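PDB 7AJ0: arylsulfatase, which probably hydrolyses sulfate esters of the brown-algal polysaccharide fucoidan as an exo-acting sulfatase with a bound calcium ion. Local coordinates for residues A[56-61]-A[321-326]. Residues are numbered along the deposited sequence; the frame is centred on the assembly and turned at random.
Sequences VLLVDD and IFTSDN. With CA (calcium ion), chain G.
Ile321 opens a parallel strand pairing: its carbonyl O accepts a hydrogen bond from Leu57 N at 2.6 Å, while its side chain shares a face of the sheet with that of Val56. On the other face, where helix 290-311 packs, the ring of Phe322 is met obliquely by CB of Leu57 and by CG2 of Val59, the latter 3.5 Å from CZ, and CD1 of Leu57 lies in plane at the ring edge. Thr323 turns both its N-H and its C=O to the same neighbour, giving the N-H to Leu57 O and accepting that of Val59. Its CG2 lies between backbone N and carbonyl carbon (OG1 chi1 -173°), alongside CD1 of Leu58 at 3.6 Å, and OG1 bonds to the carbonyl of Pro356 on the adjoining strand. Beyond Ser324, whose CA-H points at Val59 O, the ladder frays into a weak bond from Asp325 N to that same oxygen.

Asp325 then turns its carboxylate to the calcium ion, which it chelates through OD1 and OD2. OD1 also accepts an almost straight hydrogen bond from Asp61 N (3.0 Å, 177°), tying the backbone of Asp61 to a metal-binding carboxylate. Asn326 divides its amide: OD1 binds the calcium at 2.4 Å, and ND2 hydrogen-bonds to Asp61 OD1 at 2.6 Å from above the carboxylate plane. Asp60 OD1, Asp61 OD1 and SG of Cys102 complete the coordination. Asp60 OD2 and Asp61 OD2, which do not bind the metal, form salt bridges with Lys157 and Lys345. Metal ligands carried at the C-terminal ends of adjacent parallel strands are characteristic of the sulfatase active site within the alkaline phosphatase-like fold.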
ATOM      1  N   VAL A  56     -28.910  29.142 -17.192  1.00 23.45           N
ATOM      2  CA  VAL A  56     -28.011  28.265 -16.451  1.00 22.73           C
ATOM      3  C   VAL A  56     -27.401  27.293 -17.452  1.00 22.64           C
ATOM      4  O   VAL A  56     -28.095  26.423 -17.988  1.00 22.82           O
ATOM      5  CB  VAL A  56     -28.739  27.524 -15.323  1.00 22.72           C
ATOM      6  CG1 VAL A  56     -27.750  26.693 -14.516  1.00 22.38           C
ATOM      7  CG2 VAL A  56     -29.477  28.505 -14.427  1.00 22.90           C
ATOM      8  N   LEU A  57     -26.107  27.450 -17.721  1.00 22.43           N
ATOM      9  CA  LEU A  57     -25.369  26.532 -18.583  1.00 22.37           C
ATOM     10  C   LEU A  57     -24.771  25.443 -17.699  1.00 22.10           C
ATOM     11  O   LEU A  57     -23.832  25.697 -16.935  1.00 21.87           O
ATOM     12  CB  LEU A  57     -24.282  27.266 -19.361  1.00 22.37           C
ATOM     13  CG  LEU A  57     -24.760  28.355 -20.320  1.00 22.69           C
ATOM     14  CD1 LEU A  57     -23.574  29.127 -20.880  1.00 35.03           C
ATOM     15  CD2 LEU A  57     -25.589  27.750 -21.439  1.00 22.98           C
ATOM     16  N   LEU A  58     -25.317  24.239 -17.796  1.00 22.18           N
ATOM     17  CA  LEU A  58     -24.959  23.132 -16.917  1.00 22.02           C
ATOM     18  C   LEU A  58     -24.219  22.089 -17.745  1.00 22.03           C
ATOM     19  O   LEU A  58     -24.831  21.358 -18.529  1.00 22.27           O
ATOM     20  CB  LEU A  58     -26.206  22.550 -16.263  1.00 22.18           C
ATOM     21  CG  LEU A  58     -26.009  21.562 -15.117  1.00 22.07           C
ATOM     22  CD1 LEU A  58     -25.302  22.210 -13.937  1.00 26.64           C
ATOM     23  CD2 LEU A  58     -27.363  21.010 -14.699  1.00 28.00           C
ATOM     24  N   VAL A  59     -22.908  22.026 -17.573  1.00 21.83           N
ATOM     25  CA  VAL A  59     -22.085  21.023 -18.237  1.00 21.86           C
ATOM     26  C   VAL A  59     -22.029  19.782 -17.358  1.00 21.82           C
ATOM     27  O   VAL A  59     -22.012  19.872 -16.125  1.00 21.66           O
ATOM     28  CB  VAL A  59     -20.675  21.569 -18.527  1.00 21.75           C
ATOM     29  CG1 VAL A  59     -19.899  20.589 -19.392  1.00 22.34           C
ATOM     30  CG2 VAL A  59     -20.767  22.925 -19.203  1.00 29.78           C
ATOM     31  N   ASP A  60     -21.995  18.615 -17.992  1.00 22.00           N
ATOM     32  CA  ASP A  60     -22.050  17.342 -17.287  1.00 22.06           C
ATOM     33  C   ASP A  60     -20.639  16.835 -17.015  1.00 23.01           C
ATOM     34  O   ASP A  60     -19.816  16.752 -17.932  1.00 22.01           O
ATOM     35  CB  ASP A  60     -22.841  16.323 -18.109  1.00 22.41           C
ATOM     36  CG  ASP A  60     -23.291  15.127 -17.293  1.00 22.56           C
ATOM     37  OD1 ASP A  60     -22.994  15.077 -16.085  1.00 25.19           O
ATOM     38  OD2 ASP A  60     -23.950  14.233 -17.865  1.00 30.07           O
ATOM     39  N   ASP A  61     -20.365  16.510 -15.749  1.00 21.82           N
ATOM     40  CA  ASP A  61     -19.110  15.872 -15.350  1.00 21.78           C
ATOM     41  C   ASP A  61     -17.897  16.714 -15.734  1.00 21.64           C
ATOM     42  O   ASP A  61     -16.859  16.191 -16.146  1.00 21.74           O
ATOM     43  CB  ASP A  61     -18.996  14.467 -15.950  1.00 22.07           C
ATOM     44  CG  ASP A  61     -20.011  13.499 -15.370  1.00 22.26           C
ATOM     45  OD1 ASP A  61     -20.802  13.918 -14.504  1.00 22.17           O
ATOM     46  OD2 ASP A  61     -20.014  12.317 -15.775  1.00 22.56           O
ATOM     47  N   ILE A 321     -25.287  31.842 -15.730  1.00 22.56           N
ATOM     48  CA  ILE A 321     -24.538  31.025 -14.783  1.00 22.23           C
ATOM     49  C   ILE A 321     -23.997  29.820 -15.540  1.00 25.35           C
ATOM     50  O   ILE A 321     -24.765  29.070 -16.157  1.00 26.26           O
ATOM     51  CB  ILE A 321     -25.404  30.587 -13.591  1.00 22.20           C
ATOM     52  CG1 ILE A 321     -25.717  31.795 -12.706  1.00 22.38           C
ATOM     53  CG2 ILE A 321     -24.698  29.499 -12.795  1.00 26.11           C
ATOM     54  CD1 ILE A 321     -26.708  31.517 -11.591  1.00 32.25           C
ATOM     55  N   PHE A 322     -22.680  29.646 -15.503  1.00 21.88           N
ATOM     56  CA  PHE A 322     -22.001  28.511 -16.118  1.00 21.75           C
ATOM     57  C   PHE A 322     -21.439  27.649 -14.996  1.00 21.51           C
ATOM     58  O   PHE A 322     -20.663  28.137 -14.167  1.00 21.41           O
ATOM     59  CB  PHE A 322     -20.892  28.985 -17.059  1.00 21.82           C
ATOM     60  CG  PHE A 322     -20.153  27.868 -17.737  1.00 21.76           C
ATOM     61  CD1 PHE A 322     -19.096  27.238 -17.105  1.00 21.57           C
ATOM     62  CD2 PHE A 322     -20.512  27.452 -19.009  1.00 21.93           C
ATOM     63  CE1 PHE A 322     -18.416  26.210 -17.725  1.00 24.30           C
ATOM     64  CE2 PHE A 322     -19.834  26.425 -19.634  1.00 21.92           C
ATOM     65  CZ  PHE A 322     -18.785  25.803 -18.991  1.00 21.74           C
ATOM     66  N   THR A 323     -21.828  26.380 -14.964  1.00 21.45           N
ATOM     67  CA  THR A 323     -21.435  25.516 -13.860  1.00 21.28           C
ATOM     68  C   THR A 323     -21.488  24.063 -14.313  1.00 21.29           C
ATOM     69  O   THR A 323     -21.837  23.755 -15.455  1.00 21.42           O
ATOM     70  CB  THR A 323     -22.332  25.754 -12.637  1.00 21.30           C
ATOM     71  OG1 THR A 323     -21.833  25.014 -11.515  1.00 21.16           O
ATOM     72  CG2 THR A 323     -23.761  25.316 -12.916  1.00 21.48           C
ATOM     73  N   SER A 324     -21.126  23.170 -13.400  1.00 21.18           N
ATOM     74  CA  SER A 324     -21.145  21.734 -13.616  1.00 21.23           C
ATOM     75  C   SER A 324     -22.040  21.083 -12.570  1.00 21.29           C
ATOM     76  O   SER A 324     -22.430  21.706 -11.578  1.00 22.04           O
ATOM     77  CB  SER A 324     -19.728  21.152 -13.546  1.00 21.14           C
ATOM     78  OG  SER A 324     -19.754  19.740 -13.617  1.00 21.23           O
ATOM     79  N   ASP A 325     -22.371  19.813 -12.796  1.00 21.42           N
ATOM     80  CA  ASP A 325     -23.186  19.075 -11.841  1.00 21.55           C
ATOM     81  C   ASP A 325     -22.366  18.194 -10.907  1.00 21.49           C
ATOM     82  O   ASP A 325     -22.863  17.822  -9.840  1.00 21.58           O
ATOM     83  CB  ASP A 325     -24.228  18.219 -12.572  1.00 21.83           C
ATOM     84  CG  ASP A 325     -23.637  16.978 -13.204  1.00 21.93           C
ATOM     85  OD1 ASP A 325     -22.461  17.008 -13.632  1.00 21.79           O
ATOM     86  OD2 ASP A 325     -24.365  15.966 -13.273  1.00 22.21           O
ATOM     87  N   ASN A 326     -21.130  17.864 -11.264  1.00 21.40           N
ATOM     88  CA  ASN A 326     -20.235  17.138 -10.368  1.00 21.38           C
ATOM     89  C   ASN A 326     -18.845  17.136 -10.993  1.00 21.29           C
ATOM     90  O   ASN A 326     -18.633  17.664 -12.089  1.00 21.26           O
ATOM     91  CB  ASN A 326     -20.739  15.719 -10.096  1.00 21.62           C
ATOM     92  CG  ASN A 326     -21.094  14.974 -11.364  1.00 22.34           C
ATOM     93  OD1 ASN A 326     -22.269  14.754 -11.660  1.00 22.01           O
ATOM     94  ND2 ASN A 326     -20.077  14.586 -12.125  1.00 34.83           N
TER
HETATM   95 CA    CA G 600     -22.924  14.519 -13.982  1.00 22.07          CA